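Local coordinates for FOKI restriction endonuclease (Planomicrobium okeanokoites, PDB 2FOK), which acts as a type IIS restriction endonuclease, recognising DNA through one part of the chain and hydrolysing it in a metal-dependent cleavage domain, at residues Glu70-Gly75 with Ser106-Leu111; Leu20-Gln25 with Ala90-Gln95; Arg534-His537 with Cys541-Ala544. All coordinates share one frame; numbering follows the deposited sequence.

Contact 1 (Glu70-Gly75 with Ser106-Leu111)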
ATOM      1  N   GLU A  70      24.864 -12.009   4.220  1.00 27.81           N
ATOM      2  CA  GLU A  70      25.896 -12.162   3.192  1.00 28.61           C
ATOM      3  C   GLU A  70      25.503 -11.508   1.857  1.00 27.69           C
ATOM      4  O   GLU A  70      26.348 -10.961   1.150  1.00 27.32           O
ATOM      5  CB  GLU A  70      26.193 -13.653   2.969  1.00 28.82           C
ATOM      6  CG  GLU A  70      27.062 -14.298   4.038  1.00 29.48           C
ATOM      7  CD  GLU A  70      26.746 -15.775   4.237  1.00 35.89           C
ATOM      8  OE1 GLU A  70      26.073 -16.367   3.368  1.00 34.41           O
ATOM      9  OE2 GLU A  70      27.170 -16.350   5.260  1.00 35.24           O
ATOM     10  N   LEU A  71      24.217 -11.570   1.518  1.00 26.91           N
ATOM     11  CA  LEU A  71      23.704 -10.990   0.274  1.00 26.11           C
ATOM     12  C   LEU A  71      23.409  -9.486   0.343  1.00 27.82           C
ATOM     13  O   LEU A  71      23.767  -8.737  -0.558  1.00 28.53           O
ATOM     14  CB  LEU A  71      22.416 -11.705  -0.144  1.00 24.51           C
ATOM     15  CG  LEU A  71      22.513 -13.062  -0.849  1.00 20.85           C
ATOM     16  CD1 LEU A  71      21.250 -13.885  -0.581  1.00 12.18           C
ATOM     17  CD2 LEU A  71      22.684 -12.834  -2.328  1.00 19.11           C
ATOM     18  N   VAL A  72      22.753  -9.054   1.414  1.00 27.90           N
ATOM     19  CA  VAL A  72      22.370  -7.657   1.560  1.00 27.21           C
ATOM     20  C   VAL A  72      23.338  -6.753   2.322  1.00 27.00           C
ATOM     21  O   VAL A  72      23.525  -5.586   1.958  1.00 26.02           O
ATOM     22  CB  VAL A  72      20.954  -7.576   2.190  1.00 24.56           C
ATOM     23  CG1 VAL A  72      20.619  -6.150   2.602  1.00 17.37           C
ATOM     24  CG2 VAL A  72      19.935  -8.090   1.180  1.00 22.12           C
ATOM     25  N   GLY A  73      23.961  -7.289   3.364  1.00 25.96           N
ATOM     26  CA  GLY A  73      24.890  -6.498   4.140  1.00 26.37           C
ATOM     27  C   GLY A  73      24.197  -5.378   4.882  1.00 30.44           C
ATOM     28  O   GLY A  73      22.988  -5.423   5.099  1.00 30.76           O
ATOM     29  N   THR A  74      24.970  -4.362   5.258  1.00 31.16           N
ATOM     30  CA  THR A  74      24.464  -3.212   5.996  1.00 32.79           C
ATOM     31  C   THR A  74      24.815  -1.908   5.281  1.00 32.63           C
ATOM     32  O   THR A  74      25.710  -1.879   4.446  1.00 29.83           O
ATOM     33  CB  THR A  74      25.092  -3.152   7.399  1.00 34.97           C
ATOM     34  OG1 THR A  74      26.523  -3.174   7.278  1.00 39.35           O
ATOM     35  CG2 THR A  74      24.645  -4.334   8.237  1.00 34.53           C
ATOM     36  N   GLY A  75      24.113  -0.831   5.625  1.00 33.73           N
ATOM     37  CA  GLY A  75      24.390   0.454   5.007  1.00 36.21           C
ATOM     38  C   GLY A  75      24.360   1.570   6.029  1.00 37.46           C
ATOM     39  O   GLY A  75      24.146   1.315   7.211  1.00 39.86           O
ATOM     40  N   SER A 106      18.645  -1.096  -2.354  1.00 32.42           N
ATOM     41  CA  SER A 106      18.395  -1.578  -3.709  1.00 31.76           C
ATOM     42  C   SER A 106      18.758  -3.065  -3.814  1.00 29.60           C
ATOM     43  O   SER A 106      18.187  -3.804  -4.616  1.00 30.35           O
ATOM     44  CB  SER A 106      19.217  -0.770  -4.715  1.00 29.31           C
ATOM     45  OG  SER A 106      19.528   0.511  -4.196  1.00 31.25           O
ATOM     46  N   SER A 107      19.711  -3.501  -2.999  1.00 27.59           N
ATOM     47  CA  SER A 107      20.130  -4.895  -3.003  1.00 26.98           C
ATOM     48  C   SER A 107      18.928  -5.729  -2.563  1.00 27.93           C
ATOM     49  O   SER A 107      18.634  -6.778  -3.131  1.00 27.29           O
ATOM     50  CB  SER A 107      21.293  -5.107  -2.022  1.00 30.13           C
ATOM     51  OG  SER A 107      22.499  -4.526  -2.496  1.00 24.13           O
ATOM     52  N   ASP A 108      18.229  -5.230  -1.550  1.00 28.00           N
ATOM     53  CA  ASP A 108      17.061  -5.899  -1.007  1.00 26.46           C
ATOM     54  C   ASP A 108      15.909  -5.990  -2.005  1.00 25.98           C
ATOM     55  O   ASP A 108      15.198  -6.985  -2.035  1.00 24.48           O
ATOM     56  CB  ASP A 108      16.593  -5.172   0.249  1.00 29.45           C
ATOM     57  CG  ASP A 108      15.782  -6.054   1.155  1.00 33.18           C
ATOM     58  OD1 ASP A 108      16.345  -7.037   1.685  1.00 40.88           O
ATOM     59  OD2 ASP A 108      14.580  -5.767   1.336  1.00 41.60           O
ATOM     60  N   GLY A 109      15.713  -4.957  -2.819  1.00 24.82           N
ATOM     61  CA  GLY A 109      14.635  -5.014  -3.787  1.00 19.52           C
ATOM     62  C   GLY A 109      14.897  -6.161  -4.750  1.00 22.99           C
ATOM     63  O   GLY A 109      14.004  -6.946  -5.061  1.00 21.76           O
ATOM     64  N   PHE A 110      16.143  -6.249  -5.212  1.00 22.74           N
ATOM     65  CA  PHE A 110      16.584  -7.284  -6.137  1.00 25.16           C
ATOM     66  C   PHE A 110      16.447  -8.673  -5.514  1.00 25.82           C
ATOM     67  O   PHE A 110      16.124  -9.635  -6.200  1.00 28.52           O
ATOM     68  CB  PHE A 110      18.048  -7.040  -6.529  1.00 29.30           C
ATOM     69  CG  PHE A 110      18.219  -6.139  -7.722  1.00 29.28           C
ATOM     70  CD1 PHE A 110      17.723  -6.509  -8.969  1.00 28.81           C
ATOM     71  CD2 PHE A 110      18.869  -4.916  -7.596  1.00 27.27           C
ATOM     72  CE1 PHE A 110      17.874  -5.673 -10.075  1.00 31.98           C
ATOM     73  CE2 PHE A 110      19.022  -4.081  -8.690  1.00 29.07           C
ATOM     74  CZ  PHE A 110      18.522  -4.461  -9.937  1.00 26.51           C
ATOM     75  N   LEU A 111      16.716  -8.781  -4.219  1.00 24.32           N
ATOM     76  CA  LEU A 111      16.583 -10.067  -3.534  1.00 27.45           C
ATOM     77  C   LEU A 111      15.094 -10.429  -3.499  1.00 29.09           C
ATOM     78  O   LEU A 111      14.696 -11.558  -3.810  1.00 31.38           O
ATOM     79  CB  LEU A 111      17.141  -9.963  -2.104  1.00 22.25           C
ATOM     80  CG  LEU A 111      17.081 -11.203  -1.201  1.00 24.63           C
ATOM     81  CD1 LEU A 111      18.457 -11.521  -0.672  1.00 26.85           C
ATOM     82  CD2 LEU A 111      16.126 -10.968  -0.052  1.00 26.84           C
TER

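Contact 2 (Leu20-Gln25 with Ala90-Gln95)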
ATOM      1  N   LEU A  20      18.471  -8.162 -12.677  1.00 24.64           N
ATOM      2  CA  LEU A  20      17.787  -9.237 -11.958  1.00 23.87           C
ATOM      3  C   LEU A  20      18.517 -10.543 -12.275  1.00 24.38           C
ATOM      4  O   LEU A  20      18.879 -11.301 -11.377  1.00 25.97           O
ATOM      5  CB  LEU A  20      16.325  -9.348 -12.409  1.00 21.79           C
ATOM      6  CG  LEU A  20      15.577 -10.655 -12.098  1.00 19.93           C
ATOM      7  CD1 LEU A  20      15.354 -10.767 -10.604  1.00 18.97           C
ATOM      8  CD2 LEU A  20      14.247 -10.697 -12.829  1.00 17.91           C
ATOM      9  N   LYS A  21      18.739 -10.783 -13.565  1.00 26.01           N
ATOM     10  CA  LYS A  21      19.415 -11.982 -14.033  1.00 26.50           C
ATOM     11  C   LYS A  21      20.770 -12.168 -13.360  1.00 28.17           C
ATOM     12  O   LYS A  21      21.059 -13.239 -12.827  1.00 32.59           O
ATOM     13  CB  LYS A  21      19.586 -11.931 -15.555  1.00 24.80           C
ATOM     14  CG  LYS A  21      19.419 -13.306 -16.233  1.00 26.97           C
ATOM     15  CD  LYS A  21      19.942 -13.326 -17.674  1.00 22.59           C
ATOM     16  CE  LYS A  21      19.612 -14.636 -18.364  1.00 27.30           C
ATOM     17  NZ  LYS A  21      19.594 -14.490 -19.845  1.00 25.14           N
ATOM     18  N   ARG A  22      21.600 -11.131 -13.392  1.00 28.29           N
ATOM     19  CA  ARG A  22      22.921 -11.178 -12.780  1.00 25.64           C
ATOM     20  C   ARG A  22      22.797 -11.617 -11.325  1.00 26.28           C
ATOM     21  O   ARG A  22      23.585 -12.424 -10.842  1.00 29.53           O
ATOM     22  CB  ARG A  22      23.573  -9.796 -12.836  1.00 29.16           C
ATOM     23  CG  ARG A  22      24.182  -9.410 -14.184  1.00 29.54           C
ATOM     24  CD  ARG A  22      24.857  -8.030 -14.105  1.00 28.14           C
ATOM     25  NE  ARG A  22      25.927  -8.000 -13.108  1.00 32.60           N
ATOM     26  CZ  ARG A  22      27.214  -8.157 -13.395  1.00 32.48           C
ATOM     27  NH1 ARG A  22      27.595  -8.350 -14.651  1.00 35.33           N
ATOM     28  NH2 ARG A  22      28.119  -8.168 -12.426  1.00 31.85           N
ATOM     29  N   VAL A  23      21.808 -11.072 -10.628  1.00 25.03           N
ATOM     30  CA  VAL A  23      21.580 -11.419  -9.235  1.00 24.16           C
ATOM     31  C   VAL A  23      21.323 -12.915  -9.105  1.00 26.75           C
ATOM     32  O   VAL A  23      21.768 -13.546  -8.150  1.00 24.54           O
ATOM     33  CB  VAL A  23      20.367 -10.646  -8.650  1.00 27.01           C
ATOM     34  CG1 VAL A  23      20.023 -11.185  -7.251  1.00 25.37           C
ATOM     35  CG2 VAL A  23      20.682  -9.137  -8.583  1.00 22.85           C
ATOM     36  N   VAL A  24      20.608 -13.472 -10.079  1.00 26.14           N
ATOM     37  CA  VAL A  24      20.279 -14.890 -10.105  1.00 23.93           C
ATOM     38  C   VAL A  24      21.476 -15.764 -10.490  1.00 23.02           C
ATOM     39  O   VAL A  24      21.697 -16.821  -9.914  1.00 23.62           O
ATOM     40  CB  VAL A  24      19.138 -15.162 -11.115  1.00 23.71           C
ATOM     41  CG1 VAL A  24      18.776 -16.644 -11.116  1.00 26.21           C
ATOM     42  CG2 VAL A  24      17.928 -14.307 -10.771  1.00 25.33           C
ATOM     43  N   GLN A  25      22.238 -15.310 -11.477  1.00 27.59           N
ATOM     44  CA  GLN A  25      23.406 -16.032 -11.975  1.00 26.48           C
ATOM     45  C   GLN A  25      24.526 -16.137 -10.958  1.00 28.04           C
ATOM     46  O   GLN A  25      25.592 -16.678 -11.251  1.00 31.11           O
ATOM     47  CB  GLN A  25      23.931 -15.346 -13.234  1.00 18.91           C
ATOM     48  CG  GLN A  25      22.949 -15.413 -14.369  1.00 24.07           C
ATOM     49  CD  GLN A  25      23.357 -14.563 -15.543  1.00 21.20           C
ATOM     50  OE1 GLN A  25      24.027 -13.552 -15.374  1.00 22.10           O
ATOM     51  NE2 GLN A  25      22.955 -14.969 -16.745  1.00 16.47           N
ATOM     52  N   ALA A  90      27.984  -5.919  -4.543  1.00 27.62           N
ATOM     53  CA  ALA A  90      29.109  -5.970  -5.475  1.00 26.71           C
ATOM     54  C   ALA A  90      28.848  -6.492  -6.889  1.00 30.48           C
ATOM     55  O   ALA A  90      29.641  -6.227  -7.795  1.00 31.29           O
ATOM     56  CB  ALA A  90      30.258  -6.764  -4.850  1.00 20.38           C
ATOM     57  N   THR A  91      27.769  -7.241  -7.101  1.00 33.35           N
ATOM     58  CA  THR A  91      27.517  -7.755  -8.448  1.00 31.62           C
ATOM     59  C   THR A  91      26.736  -6.767  -9.295  1.00 29.28           C
ATOM     60  O   THR A  91      26.611  -6.934 -10.513  1.00 30.70           O
ATOM     61  CB  THR A  91      26.779  -9.129  -8.435  1.00 28.93           C
ATOM     62  OG1 THR A  91      25.401  -8.948  -8.762  1.00 28.63           O
ATOM     63  CG2 THR A  91      26.893  -9.794  -7.087  1.00 29.68           C
ATOM     64  N   ILE A  92      26.232  -5.720  -8.656  1.00 29.51           N
ATOM     65  CA  ILE A  92      25.468  -4.705  -9.365  1.00 30.81           C
ATOM     66  C   ILE A  92      26.068  -3.315  -9.158  1.00 34.30           C
ATOM     67  O   ILE A  92      26.182  -2.848  -8.024  1.00 37.11           O
ATOM     68  CB  ILE A  92      23.997  -4.676  -8.893  1.00 28.12           C
ATOM     69  CG1 ILE A  92      23.277  -5.977  -9.285  1.00 23.54           C
ATOM     70  CG2 ILE A  92      23.298  -3.441  -9.462  1.00 27.36           C
ATOM     71  CD1 ILE A  92      23.523  -6.440 -10.714  1.00 31.46           C
ATOM     72  N   ALA A  93      26.439  -2.660 -10.258  1.00 36.51           N
ATOM     73  CA  ALA A  93      27.017  -1.317 -10.213  1.00 36.23           C
ATOM     74  C   ALA A  93      25.915  -0.273 -10.129  1.00 38.01           C
ATOM     75  O   ALA A  93      24.760  -0.553 -10.452  1.00 42.81           O
ATOM     76  CB  ALA A  93      27.866  -1.073 -11.449  1.00 32.66           C
ATOM     77  N   ASP A  94      26.279   0.935  -9.706  1.00 41.02           N
ATOM     78  CA  ASP A  94      25.327   2.031  -9.562  1.00 41.30           C
ATOM     79  C   ASP A  94      24.941   2.714 -10.877  1.00 42.67           C
ATOM     80  O   ASP A  94      25.487   2.404 -11.940  1.00 41.45           O
ATOM     81  CB  ASP A  94      25.875   3.069  -8.583  1.00 43.45           C
ATOM     82  CG  ASP A  94      27.338   3.382  -8.818  1.00 46.20           C
ATOM     83  OD1 ASP A  94      27.854   3.043  -9.907  1.00 48.90           O
ATOM     84  OD2 ASP A  94      27.970   3.972  -7.913  1.00 41.52           O
ATOM     85  N   GLN A  95      23.995   3.648 -10.793  1.00 44.22           N
ATOM     86  CA  GLN A  95      23.503   4.368 -11.968  1.00 46.25           C
ATOM     87  C   GLN A  95      24.269   5.652 -12.263  1.00 47.16           C
ATOM     88  O   GLN A  95      23.697   6.620 -12.773  1.00 49.80           O
ATOM     89  CB  GLN A  95      22.022   4.683 -11.795  1.00 45.16           C
TER

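Contact 3 (Arg534-His537 with Cys541-Ala544)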
ATOM      1  N   ARG A 534      -8.168  29.825  22.557  1.00 20.72           N
ATOM      2  CA  ARG A 534      -7.470  30.977  22.015  1.00 21.71           C
ATOM      3  C   ARG A 534      -7.868  31.288  20.579  1.00 20.51           C
ATOM      4  O   ARG A 534      -8.044  32.448  20.223  1.00 24.42           O
ATOM      5  CB  ARG A 534      -5.959  30.749  22.100  1.00 22.87           C
ATOM      6  CG  ARG A 534      -5.113  31.886  21.567  1.00 18.79           C
ATOM      7  CD  ARG A 534      -3.644  31.587  21.772  1.00 20.91           C
ATOM      8  NE  ARG A 534      -3.148  30.509  20.917  1.00 21.03           N
ATOM      9  CZ  ARG A 534      -2.932  30.618  19.607  1.00 23.95           C
ATOM     10  NH1 ARG A 534      -3.171  31.760  18.985  1.00 20.77           N
ATOM     11  NH2 ARG A 534      -2.458  29.585  18.912  1.00 21.00           N
ATOM     12  N   LEU A 535      -8.007  30.258  19.754  1.00 22.19           N
ATOM     13  CA  LEU A 535      -8.382  30.453  18.348  1.00 20.85           C
ATOM     14  C   LEU A 535      -9.811  30.959  18.204  1.00 20.84           C
ATOM     15  O   LEU A 535     -10.116  31.706  17.273  1.00 22.55           O
ATOM     16  CB  LEU A 535      -8.245  29.147  17.565  1.00 22.14           C
ATOM     17  CG  LEU A 535      -6.855  28.694  17.119  1.00 24.57           C
ATOM     18  CD1 LEU A 535      -6.999  27.391  16.363  1.00 20.10           C
ATOM     19  CD2 LEU A 535      -6.193  29.744  16.235  1.00 23.53           C
ATOM     20  N   ASN A 536     -10.684  30.530  19.114  1.00 19.88           N
ATOM     21  CA  ASN A 536     -12.084  30.943  19.107  1.00 19.98           C
ATOM     22  C   ASN A 536     -12.227  32.411  19.500  1.00 20.81           C
ATOM     23  O   ASN A 536     -13.124  33.102  19.023  1.00 19.97           O
ATOM     24  CB  ASN A 536     -12.898  30.097  20.090  1.00 21.52           C
ATOM     25  CG  ASN A 536     -14.243  30.727  20.420  1.00 25.90           C
ATOM     26  OD1 ASN A 536     -14.422  31.330  21.484  1.00 24.23           O
ATOM     27  ND2 ASN A 536     -15.196  30.598  19.500  1.00 24.69           N
ATOM     28  N   HIS A 537     -11.343  32.859  20.392  1.00 21.76           N
ATOM     29  CA  HIS A 537     -11.326  34.222  20.906  1.00 17.80           C
ATOM     30  C   HIS A 537     -10.807  35.194  19.848  1.00 19.17           C
ATOM     31  O   HIS A 537     -11.294  36.317  19.730  1.00 17.14           O
ATOM     32  CB  HIS A 537     -10.432  34.276  22.156  1.00 18.29           C
ATOM     33  CG  HIS A 537     -10.430  35.600  22.860  1.00 20.00           C
ATOM     34  ND1 HIS A 537      -9.962  35.753  24.148  1.00 19.75           N
ATOM     35  CD2 HIS A 537     -10.797  36.838  22.447  1.00 15.95           C
ATOM     36  CE1 HIS A 537     -10.039  37.025  24.497  1.00 15.27           C
ATOM     37  NE2 HIS A 537     -10.542  37.704  23.481  1.00 17.23           N
ATOM     38  N   CYS A 541     -14.759  32.007  15.684  1.00 24.98           N
ATOM     39  CA  CYS A 541     -15.321  30.785  15.119  1.00 25.82           C
ATOM     40  C   CYS A 541     -15.210  29.651  16.132  1.00 26.05           C
ATOM     41  O   CYS A 541     -14.301  29.639  16.962  1.00 27.71           O
ATOM     42  CB  CYS A 541     -14.560  30.388  13.852  1.00 26.94           C
ATOM     43  SG  CYS A 541     -14.931  31.390  12.415  1.00 31.61           S
ATOM     44  N   ASN A 542     -16.139  28.703  16.064  1.00 26.23           N
ATOM     45  CA  ASN A 542     -16.106  27.556  16.959  1.00 24.63           C
ATOM     46  C   ASN A 542     -15.299  26.459  16.280  1.00 24.07           C
ATOM     47  O   ASN A 542     -15.294  26.346  15.053  1.00 19.90           O
ATOM     48  CB  ASN A 542     -17.519  27.038  17.244  1.00 27.03           C
ATOM     49  CG  ASN A 542     -18.320  27.984  18.110  1.00 30.64           C
ATOM     50  OD1 ASN A 542     -17.996  28.196  19.280  1.00 30.37           O
ATOM     51  ND2 ASN A 542     -19.378  28.557  17.542  1.00 27.83           N
ATOM     52  N   GLY A 543     -14.608  25.660  17.087  1.00 24.29           N
ATOM     53  CA  GLY A 543     -13.808  24.581  16.547  1.00 25.67           C
ATOM     54  C   GLY A 543     -13.844  23.359  17.438  1.00 23.77           C
ATOM     55  O   GLY A 543     -14.573  23.317  18.428  1.00 24.80           O
ATOM     56  N   ALA A 544     -13.057  22.353  17.085  1.00 20.94           N
ATOM     57  CA  ALA A 544     -13.014  21.130  17.873  1.00 22.22           C
ATOM     58  C   ALA A 544     -11.892  20.228  17.383  1.00 19.14           C
ATOM     59  O   ALA A 544     -11.238  20.521  16.379  1.00 14.55           O
ATOM     60  CB  ALA A 544     -14.361  20.383  17.766  1.00 17.32           C
TER

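Contact 1 (Glu70-Gly75 with Ser106-Leu111)
L71 and L111 meet methyl to methyl, CD1 of L71 lying 3.7 Å from CD1 of L111, and their side chains cross at about a right angle. L111 reaches across because its CG stands opposite the backbone N (chi1 179°), carrying CD1 out from helix 104-116; the same methyl also lies 4.0 Å from CB of L71. V72 closes on this methyl more loosely, with its CG2 4.2 Å from CD1 of L111. This apolar end is the tight part: I88 of helix 87-91 and F129 of strand 128-131 touch both leucines, so the pair is enclosed within a wider hydrophobic core. Toward D108 the packing opens. CG2 of V72 passes 3.8 Å from the carboxylate oxygen OD1 of D108, a plain van der Waals approach at a partly exposed residue; OD1 takes its hydrogen bond from Y68, at the start of helix 68-72, so the acid ties the two helices at a second point. Beyond V72 the chain turns off from residues 106-111 as G73 leaves the helix with positive phi (67°). No hydrogen bond joins the two segments directly. The arrangement is a short helix laid by its last turn against a longer one in the core of the first recognition subdomain, which belongs to the helix-turn-helix clan.

Contact 2 (Leu20-Gln25 with Ala90-Gln95)
R22 reaches from helix 17-24 to the carbonyl oxygen of T91, the last helical residue of 87-91. Its CB lies 4.0 Å from CD1 of I92, and further out CD meets the same methyl, the arginine and isoleucine side chains sliding past each other in opposite directions. The chain then bends at the CG-CD bond (chi3 60°), which turns the guanidinium side-on to the carbonyl. NE gives a hydrogen bond of 2.9 Å to T91 O, almost in line with the C=O bond (C=O...N angle 164°), while CD1 of I92 stays 3.7 Å from NE at the edge of the group. CZ, between the two donors, lies 3.2 Å from T91 O. NH2 donates to the same T91 O at 2.7 Å, so one oxygen takes two N-H groups from a single arginine. Both bonds are bent, with N-H...O angles near 135°, and the oxygen sits somewhat out of the guanidinium plane. NH2 also forms a salt bridge with E36 of helix 32-45, so the group has a second, charged partner besides the carbonyl. A positive group at the C-terminal end of a helix is probably favourable electrostatically. Next along the helix, CG2 of V23 touches CG1 of I92 at 4.1 Å, the two side chains crossing at about a right angle. T91 OG1 is buried here without a polar partner in the model. The contact thus brings the end of helix 87-91 against helix 17-24, with V37 of helix 32-45 packed on T91 and F110 of helix 104-116 on V23.

Contact 3 (Arg534-His537 with Cys541-Ala544)
N536 spans the turn between helix and strand by a hydrogen bond from its ND2 to the backbone O of C541, 2.9 Å long and nearly straight (162°). The oxygen lies close to the amide plane of N536, but the donor comes from well above the carbonyl plane, 67° out of it. The same oxygen also receives a CA-H...O contact from N536, its CA 3.3 Å from C541 O, so one residue approaches it with both backbone and side chain. A near-trans chi1 (164°) carries the amide toward the carbonyl of C541; OD1 of N542 is nearby, 3.7 Å from ND2, and has a weak hydrogen bond to N574. Further out, T539 OG1 bonds to both L535 O and C541 N, tying the helix end to the turn, while N542 and A544 pair with F517 of the parallel strand 515-521, within a mixed sheet. Cut back to an alanine, the N536 side chain would lose its amide, which is likely to leave C541 O without its N-H donor and the turn less firmly held. As both bonding groups are neutral, this join between helix 528-539 and strand 542-547 of the beta-alpha-beta unit should depend little on pH.

Contacts 1 and 2 belong to one packed unit in the first recognition subdomain, their centres 11 Å apart. F110 joins them: its CE1 lies 3.6 Å from the backbone N of L20, and its CB lies 3.9 Å from CG2 of V23. Helix 87-91 links them as well, since it follows helix 68-72 in the chain, ends in contact 2 and precedes helix 104-116 of contact 1. Contact 3 is remote, in the cleavage domain of the PD-(D/E)XK clan, with its centre 52 Å from contact 1 and 58 Å from contact 2. The contacts therefore sample the internal packing of two separate modules, consistent with recognition and hydrolysis being assigned to different domains.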